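Local coordinates for protein glycosyl transferase family 9 (PDB 3TOV) that probably transfers a sugar, a heptose in characterised relatives, from a nucleotide-activated donor to an acceptor, as a GT-B-fold enzyme of glycosyltransferase family 9, at residues F206-D211 and V235-T241; N191-A195 and D228-V232. All blocks are in the same frame, centred on the assembly; numbering follows the deposited sequence.

Contact 1: F206-D211 and V235-T241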
ATOM      1  N   PHE A 206      -3.752   4.919 -22.034  1.00 37.58           N
ATOM      2  CA  PHE A 206      -3.695   5.862 -20.934  1.00 37.09           C
ATOM      3  C   PHE A 206      -3.760   7.255 -21.514  1.00 43.94           C
ATOM      4  O   PHE A 206      -4.477   8.121 -21.016  1.00 44.19           O
ATOM      5  CB  PHE A 206      -2.400   5.708 -20.154  1.00 37.54           C
ATOM      6  CG  PHE A 206      -2.483   4.729 -19.049  1.00 37.88           C
ATOM      7  CD1 PHE A 206      -3.396   4.908 -18.024  1.00 36.71           C
ATOM      8  CD2 PHE A 206      -1.646   3.624 -19.022  1.00 45.84           C
ATOM      9  CE1 PHE A 206      -3.485   3.988 -16.979  1.00 40.34           C
ATOM     10  CE2 PHE A 206      -1.724   2.703 -17.985  1.00 47.42           C
ATOM     11  CZ  PHE A 206      -2.648   2.889 -16.962  1.00 43.97           C
ATOM     12  N   ALA A 207      -2.991   7.467 -22.572  1.00 47.13           N
ATOM     13  CA  ALA A 207      -2.945   8.764 -23.221  1.00 52.87           C
ATOM     14  C   ALA A 207      -4.338   9.216 -23.666  1.00 48.29           C
ATOM     15  O   ALA A 207      -4.742  10.339 -23.385  1.00 44.79           O
ATOM     16  CB  ALA A 207      -1.978   8.731 -24.402  1.00 64.05           C
ATOM     17  N   HIS A 208      -5.064   8.336 -24.356  1.00 51.79           N
ATOM     18  CA  HIS A 208      -6.440   8.612 -24.793  1.00 47.82           C
ATOM     19  C   HIS A 208      -7.378   8.930 -23.625  1.00 43.54           C
ATOM     20  O   HIS A 208      -8.157   9.893 -23.678  1.00 43.27           O
ATOM     21  CB  HIS A 208      -6.997   7.426 -25.560  1.00 47.69           C
ATOM     22  CG  HIS A 208      -6.417   7.258 -26.931  1.00 58.78           C
ATOM     23  ND1 HIS A 208      -5.515   6.262 -27.241  1.00 68.12           N
ATOM     24  CD2 HIS A 208      -6.627   7.946 -28.076  1.00 60.87           C
ATOM     25  CE1 HIS A 208      -5.188   6.347 -28.518  1.00 69.19           C
ATOM     26  NE2 HIS A 208      -5.848   7.362 -29.048  1.00 69.16           N
ATOM     27  N   VAL A 209      -7.298   8.110 -22.580  1.00 36.57           N
ATOM     28  CA  VAL A 209      -8.099   8.292 -21.376  1.00 35.98           C
ATOM     29  C   VAL A 209      -7.868   9.641 -20.696  1.00 41.39           C
ATOM     30  O   VAL A 209      -8.802  10.414 -20.488  1.00 44.30           O
ATOM     31  CB  VAL A 209      -7.845   7.156 -20.360  1.00 35.21           C
ATOM     32  CG1 VAL A 209      -8.452   7.507 -18.999  1.00 22.39           C
ATOM     33  CG2 VAL A 209      -8.386   5.824 -20.898  1.00 35.99           C
ATOM     34  N   ALA A 210      -6.619   9.916 -20.339  1.00 49.03           N
ATOM     35  CA  ALA A 210      -6.260  11.188 -19.715  1.00 47.48           C
ATOM     36  C   ALA A 210      -6.754  12.386 -20.541  1.00 50.01           C
ATOM     37  O   ALA A 210      -7.374  13.305 -19.997  1.00 45.52           O
ATOM     38  CB  ALA A 210      -4.764  11.256 -19.507  1.00 43.10           C
ATOM     39  N   ASP A 211      -6.473  12.352 -21.850  1.00 53.38           N
ATOM     40  CA  ASP A 211      -6.962  13.324 -22.831  1.00 56.50           C
ATOM     41  C   ASP A 211      -8.480  13.473 -22.797  1.00 58.83           C
ATOM     42  O   ASP A 211      -8.992  14.599 -22.828  1.00 56.16           O
ATOM     43  CB  ASP A 211      -6.551  12.896 -24.242  1.00 66.34           C
ATOM     44  CG  ASP A 211      -5.269  13.556 -24.716  1.00 73.57           C
ATOM     45  OD1 ASP A 211      -4.878  14.600 -24.144  1.00 73.26           O
ATOM     46  OD2 ASP A 211      -4.666  13.028 -25.678  1.00 77.45           O
ATOM     47  N   VAL A 235       3.360   7.971 -22.851  1.00 46.45           N
ATOM     48  CA  VAL A 235       2.008   8.461 -22.696  1.00 42.59           C
ATOM     49  C   VAL A 235       1.998   9.959 -22.963  1.00 46.76           C
ATOM     50  O   VAL A 235       1.477  10.418 -23.981  1.00 46.76           O
ATOM     51  CB  VAL A 235       1.460   8.170 -21.301  1.00 43.91           C
ATOM     52  CG1 VAL A 235       0.003   8.640 -21.178  1.00 35.67           C
ATOM     53  CG2 VAL A 235       1.588   6.686 -21.003  1.00 49.42           C
ATOM     54  N   VAL A 236       2.609  10.713 -22.053  1.00 51.23           N
ATOM     55  CA  VAL A 236       2.579  12.174 -22.095  1.00 57.26           C
ATOM     56  C   VAL A 236       3.039  12.764 -23.424  1.00 61.89           C
ATOM     57  O   VAL A 236       2.721  13.908 -23.746  1.00 63.39           O
ATOM     58  CB  VAL A 236       3.418  12.777 -20.954  1.00 57.34           C
ATOM     59  CG1 VAL A 236       2.712  12.582 -19.628  1.00 50.46           C
ATOM     60  CG2 VAL A 236       4.807  12.153 -20.930  1.00 58.40           C
ATOM     61  N   GLU A 237       3.794  11.973 -24.180  1.00 65.99           N
ATOM     62  CA  GLU A 237       4.294  12.368 -25.490  1.00 71.86           C
ATOM     63  C   GLU A 237       3.158  12.587 -26.482  1.00 76.03           C
ATOM     64  O   GLU A 237       3.192  13.530 -27.272  1.00 71.61           O
ATOM     65  CB  GLU A 237       5.244  11.294 -26.021  1.00 75.58           C
ATOM     66  CG  GLU A 237       5.796  11.553 -27.410  1.00 86.62           C
ATOM     67  CD  GLU A 237       6.806  10.491 -27.842  1.00101.57           C
ATOM     68  OE1 GLU A 237       7.236  10.512 -29.023  1.00106.88           O
ATOM     69  OE2 GLU A 237       7.175   9.638 -27.001  1.00105.42           O
ATOM     70  N   GLN A 238       2.145  11.719 -26.422  1.00 81.21           N
ATOM     71  CA  GLN A 238       1.061  11.711 -27.412  1.00 75.79           C
ATOM     72  C   GLN A 238      -0.269  12.260 -26.902  1.00 71.32           C
ATOM     73  O   GLN A 238      -1.306  12.055 -27.520  1.00 74.49           O
ATOM     74  CB  GLN A 238       0.850  10.301 -27.960  1.00 70.84           C
ATOM     75  CG  GLN A 238       0.530   9.264 -26.900  1.00 70.06           C
ATOM     76  CD  GLN A 238       0.397   7.876 -27.490  1.00 74.46           C
ATOM     77  OE1 GLN A 238      -0.330   7.671 -28.469  1.00 75.30           O
ATOM     78  NE2 GLN A 238       1.114   6.914 -26.910  1.00 73.68           N
HETATM   79  N   MSE A 239      -0.243  12.958 -25.778  1.00 64.73           N
HETATM   80  CA  MSE A 239      -1.438  13.629 -25.307  1.00 59.80           C
HETATM   81  C   MSE A 239      -1.572  15.034 -25.906  1.00 65.20           C
HETATM   82  O   MSE A 239      -0.602  15.794 -25.973  1.00 68.51           O
HETATM   83  CB  MSE A 239      -1.430  13.704 -23.791  1.00 52.37           C
HETATM   84  CG  MSE A 239      -1.480  12.360 -23.110  1.00 49.21           C
HETATM   85 SE   MSE A 239      -1.366  12.606 -21.186  0.73 63.05          SE
HETATM   86  CE  MSE A 239      -2.621  14.095 -20.993  1.00 31.93           C
ATOM     87  N   GLU A 240      -2.781  15.371 -26.339  1.00 61.86           N
ATOM     88  CA  GLU A 240      -3.067  16.691 -26.877  1.00 60.66           C
ATOM     89  C   GLU A 240      -3.434  17.685 -25.775  1.00 51.47           C
ATOM     90  O   GLU A 240      -3.634  18.868 -26.049  1.00 53.00           O
ATOM     91  CB  GLU A 240      -4.198  16.612 -27.905  1.00 69.83           C
ATOM     92  CG  GLU A 240      -4.101  15.437 -28.866  1.00 82.66           C
ATOM     93  CD  GLU A 240      -5.446  15.098 -29.510  1.00 96.02           C
ATOM     94  OE1 GLU A 240      -6.176  16.046 -29.887  1.00 99.17           O
ATOM     95  OE2 GLU A 240      -5.778  13.890 -29.623  1.00 97.22           O
ATOM     96  N   THR A 241      -3.538  17.201 -24.537  1.00 43.76           N
ATOM     97  CA  THR A 241      -3.809  18.068 -23.383  1.00 49.95           C
ATOM     98  C   THR A 241      -2.605  18.076 -22.453  1.00 60.82           C
ATOM     99  O   THR A 241      -1.715  17.234 -22.586  1.00 69.60           O
ATOM    100  CB  THR A 241      -5.074  17.641 -22.576  1.00 44.26           C
ATOM    101  OG1 THR A 241      -4.871  16.346 -21.969  1.00 42.86           O
ATOM    102  CG2 THR A 241      -6.326  17.640 -23.469  1.00 34.08           C
TER

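Contact 2: N191-A195 and D228-V232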
ATOM      1  N   ASN A 191      -1.390   6.339 -11.872  1.00 54.29           N
ATOM      2  CA  ASN A 191      -0.174   5.649 -11.510  1.00 50.58           C
ATOM      3  C   ASN A 191      -0.129   4.416 -12.396  1.00 46.87           C
ATOM      4  O   ASN A 191      -0.746   3.403 -12.096  1.00 46.74           O
ATOM      5  CB  ASN A 191      -0.181   5.293 -10.015  1.00 55.46           C
ATOM      6  CG  ASN A 191       0.816   4.196  -9.653  1.00 65.35           C
ATOM      7  OD1 ASN A 191       1.993   4.234 -10.041  1.00 74.37           O
ATOM      8  ND2 ASN A 191       0.343   3.208  -8.902  1.00 61.82           N
ATOM      9  N   ILE A 192       0.572   4.534 -13.516  1.00 47.45           N
ATOM     10  CA  ILE A 192       0.783   3.427 -14.439  1.00 45.97           C
ATOM     11  C   ILE A 192       2.137   2.777 -14.140  1.00 56.57           C
ATOM     12  O   ILE A 192       2.912   3.267 -13.302  1.00 67.89           O
ATOM     13  CB  ILE A 192       0.797   3.952 -15.888  1.00 45.80           C
ATOM     14  CG1 ILE A 192       2.232   4.166 -16.388  1.00 43.46           C
ATOM     15  CG2 ILE A 192       0.045   5.275 -15.982  1.00 45.50           C
ATOM     16  CD1 ILE A 192       2.387   5.286 -17.435  1.00 35.71           C
ATOM     17  N   GLY A 193       2.438   1.680 -14.820  1.00 50.95           N
ATOM     18  CA  GLY A 193       3.791   1.156 -14.778  1.00 53.94           C
ATOM     19  C   GLY A 193       4.181   0.309 -13.582  1.00 52.10           C
ATOM     20  O   GLY A 193       3.902   0.642 -12.423  1.00 50.64           O
ATOM     21  N   SER A 194       4.857  -0.793 -13.893  1.00 49.74           N
ATOM     22  CA  SER A 194       5.207  -1.814 -12.927  1.00 59.79           C
ATOM     23  C   SER A 194       6.428  -2.524 -13.472  1.00 62.18           C
ATOM     24  O   SER A 194       6.676  -2.492 -14.675  1.00 60.35           O
ATOM     25  CB  SER A 194       4.041  -2.811 -12.768  1.00 66.15           C
ATOM     26  OG  SER A 194       4.389  -3.949 -11.989  1.00 66.60           O
ATOM     27  N   ALA A 195       7.202  -3.155 -12.594  1.00 65.72           N
ATOM     28  CA  ALA A 195       8.322  -3.966 -13.042  1.00 69.88           C
ATOM     29  C   ALA A 195       7.814  -5.123 -13.910  1.00 75.73           C
ATOM     30  O   ALA A 195       8.532  -5.650 -14.759  1.00 73.15           O
ATOM     31  CB  ALA A 195       9.100  -4.484 -11.854  1.00 69.27           C
ATOM     32  N   ASP A 228       9.848   4.817 -13.409  1.00 61.33           N
ATOM     33  CA  ASP A 228       8.584   4.889 -14.146  1.00 61.09           C
ATOM     34  C   ASP A 228       8.602   5.902 -15.279  1.00 64.05           C
ATOM     35  O   ASP A 228       7.692   5.920 -16.101  1.00 67.07           O
ATOM     36  CB  ASP A 228       7.419   5.214 -13.212  1.00 63.26           C
ATOM     37  CG  ASP A 228       6.921   3.999 -12.454  1.00 68.11           C
ATOM     38  OD1 ASP A 228       7.063   2.867 -12.973  1.00 64.67           O
ATOM     39  OD2 ASP A 228       6.388   4.190 -11.336  1.00 69.71           O
ATOM     40  N   LEU A 229       9.635   6.736 -15.309  1.00 60.97           N
ATOM     41  CA  LEU A 229       9.748   7.836 -16.255  1.00 60.44           C
ATOM     42  C   LEU A 229       9.690   7.357 -17.709  1.00 68.27           C
ATOM     43  O   LEU A 229       9.093   8.007 -18.569  1.00 68.17           O
ATOM     44  CB  LEU A 229      11.065   8.578 -15.991  1.00 68.23           C
ATOM     45  CG  LEU A 229      11.068  10.090 -15.724  1.00 62.86           C
ATOM     46  CD1 LEU A 229       9.669  10.617 -15.393  1.00 60.80           C
ATOM     47  CD2 LEU A 229      12.068  10.437 -14.625  1.00 50.89           C
ATOM     48  N   GLU A 230      10.318   6.218 -17.977  1.00 76.65           N
ATOM     49  CA  GLU A 230      10.383   5.652 -19.319  1.00 84.35           C
ATOM     50  C   GLU A 230       9.023   5.123 -19.739  1.00 87.21           C
ATOM     51  O   GLU A 230       8.717   5.039 -20.926  1.00 88.25           O
ATOM     52  CB  GLU A 230      11.392   4.510 -19.338  1.00 94.82           C
ATOM     53  CG  GLU A 230      11.503   3.770 -20.659  1.00107.16           C
ATOM     54  CD  GLU A 230      12.540   2.652 -20.610  1.00117.68           C
ATOM     55  OE1 GLU A 230      13.131   2.327 -21.669  1.00122.73           O
ATOM     56  OE2 GLU A 230      12.764   2.099 -19.509  1.00116.91           O
HETATM   57  N   MSE A 231       8.213   4.755 -18.748  1.00 84.60           N
HETATM   58  CA  MSE A 231       6.875   4.230 -18.989  1.00 73.88           C
HETATM   59  C   MSE A 231       5.825   5.335 -19.097  1.00 67.07           C
HETATM   60  O   MSE A 231       4.743   5.119 -19.641  1.00 74.76           O
HETATM   61  CB  MSE A 231       6.497   3.226 -17.898  1.00 67.31           C
HETATM   62  CG  MSE A 231       7.436   2.038 -17.840  1.00 70.97           C
HETATM   63 SE   MSE A 231       6.829   0.587 -16.705  0.62126.16          SE
HETATM   64  CE  MSE A 231       7.798   0.970 -15.043  1.00 45.90           C
ATOM     65  N   VAL A 232       6.148   6.515 -18.584  1.00 51.52           N
ATOM     66  CA  VAL A 232       5.240   7.648 -18.644  1.00 46.20           C
ATOM     67  C   VAL A 232       5.483   8.522 -19.872  1.00 55.69           C
ATOM     68  O   VAL A 232       4.540   9.032 -20.489  1.00 53.46           O
ATOM     69  CB  VAL A 232       5.382   8.527 -17.412  1.00 45.11           C
ATOM     70  CG1 VAL A 232       4.363   9.648 -17.447  1.00 46.39           C
ATOM     71  CG2 VAL A 232       5.211   7.702 -16.164  1.00 43.57           C
TER

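Contact 1: F206-D211 and V235-T241
The backbones come nearest where A207 faces V235, with CA atoms 5.0 Å apart, and stay close at D211 and T241, so helix 203-216 runs beside the end of helix 229-237 and the loop that leaves it. Along this line an apolar patch gives way to a polar clasp. CG1 of V235, held anti to its backbone N (chi1 -177°), reaches the first turn of the segment and lies 3.8 Å from CB of A207 while also touching CB of F206. CG of Q238 packs against CB of A207 as well, and its amide NE2 turns back to the carbonyl of P234. Selenomethionine M239 lays its CG against A207 and bends at chi3, which brings its CE to 3.9 Å from CB of A210. F222 of strand 219-222 is touched by A210, V235 and M239, and F206 rests on F190.

At the far end the carboxylate of D211 grips the loop through both oxygens. OD2 takes the amide N of E240 with its syn lone pair (3.1 Å, 161° at the hydrogen). OD1 accepts twice from T241: from N at 3.0 Å, on the syn side and 19° out of the carboxylate plane, and from OG1 at 2.8 Å, nearly in line with the C-O bond. One buried acid thus ties down two successive backbone amides and a hydroxyl. The three bonds fix the path of the loop as it leaves the helix; they would also be expected to favour the ionised form of D211, despite the carboxylate of E240 nearby.

Contact 2: N191-A195 and D228-V232
With CG anti to the carbonyl carbon (chi1 -60°) and a bend at chi3 (-97°), M231 swings the end of its side chain over the backbone of G193 and S194. SE of this selenomethionine lies 3.6 Å from CA of G193, while its CE packs against the amide N of S194. The carboxylate of D228 approaches the same glycine, placing OD1 3.9 Å from G193 C; its other oxygen, OD2, is held by a weak hydrogen bond from the backbone N of G225. G193 has a positive phi (82°), where a side chain would run against the preceding carbonyl, and it lets M231 and D228 come close to the main chain. Replacing D228 with an alanine would remove the carboxylate, and is likely to open a gap beside G193 and leave the G225 amide without its weak acceptor. Further back, CD1 of I192 reaches V232, meeting its CG2 at 3.9 Å, the apolar pair of the contact. S194 O is bonded to R200 within the same loop, while N191 ND2 bonds S270 just after strand 264-268 and S194 touches N268, so the loop lies between that strand's end and helix 229-237. Such a loop, leaving the C-terminal end of the first strand of a parallel sheet, is characteristic of a Rossmann-like domain; in GT-B enzymes the C-terminal domain of this kind generally binds the nucleotide-sugar donor.

Both contacts lie in the C-terminal Rossmann-like domain, their centres 14 Å apart, and share helix 229-237: contact 2 uses its beginning and contact 1 its last turn and the loop that leaves it. Along the chain the segments alternate, 191-195, 206-211, 228-232, 235-241, within the run of strand 187-191, helix 203-216, strand 219-222 and helix 229-237, two successive beta-alpha units of a parallel sheet. I192 joins the contacts, its CB lying 3.5 Å from CE2 of F206 and its CD1 3.9 Å from CG2 of V235. One short helix thus ties the loop after strand 187-191 to helix 203-216.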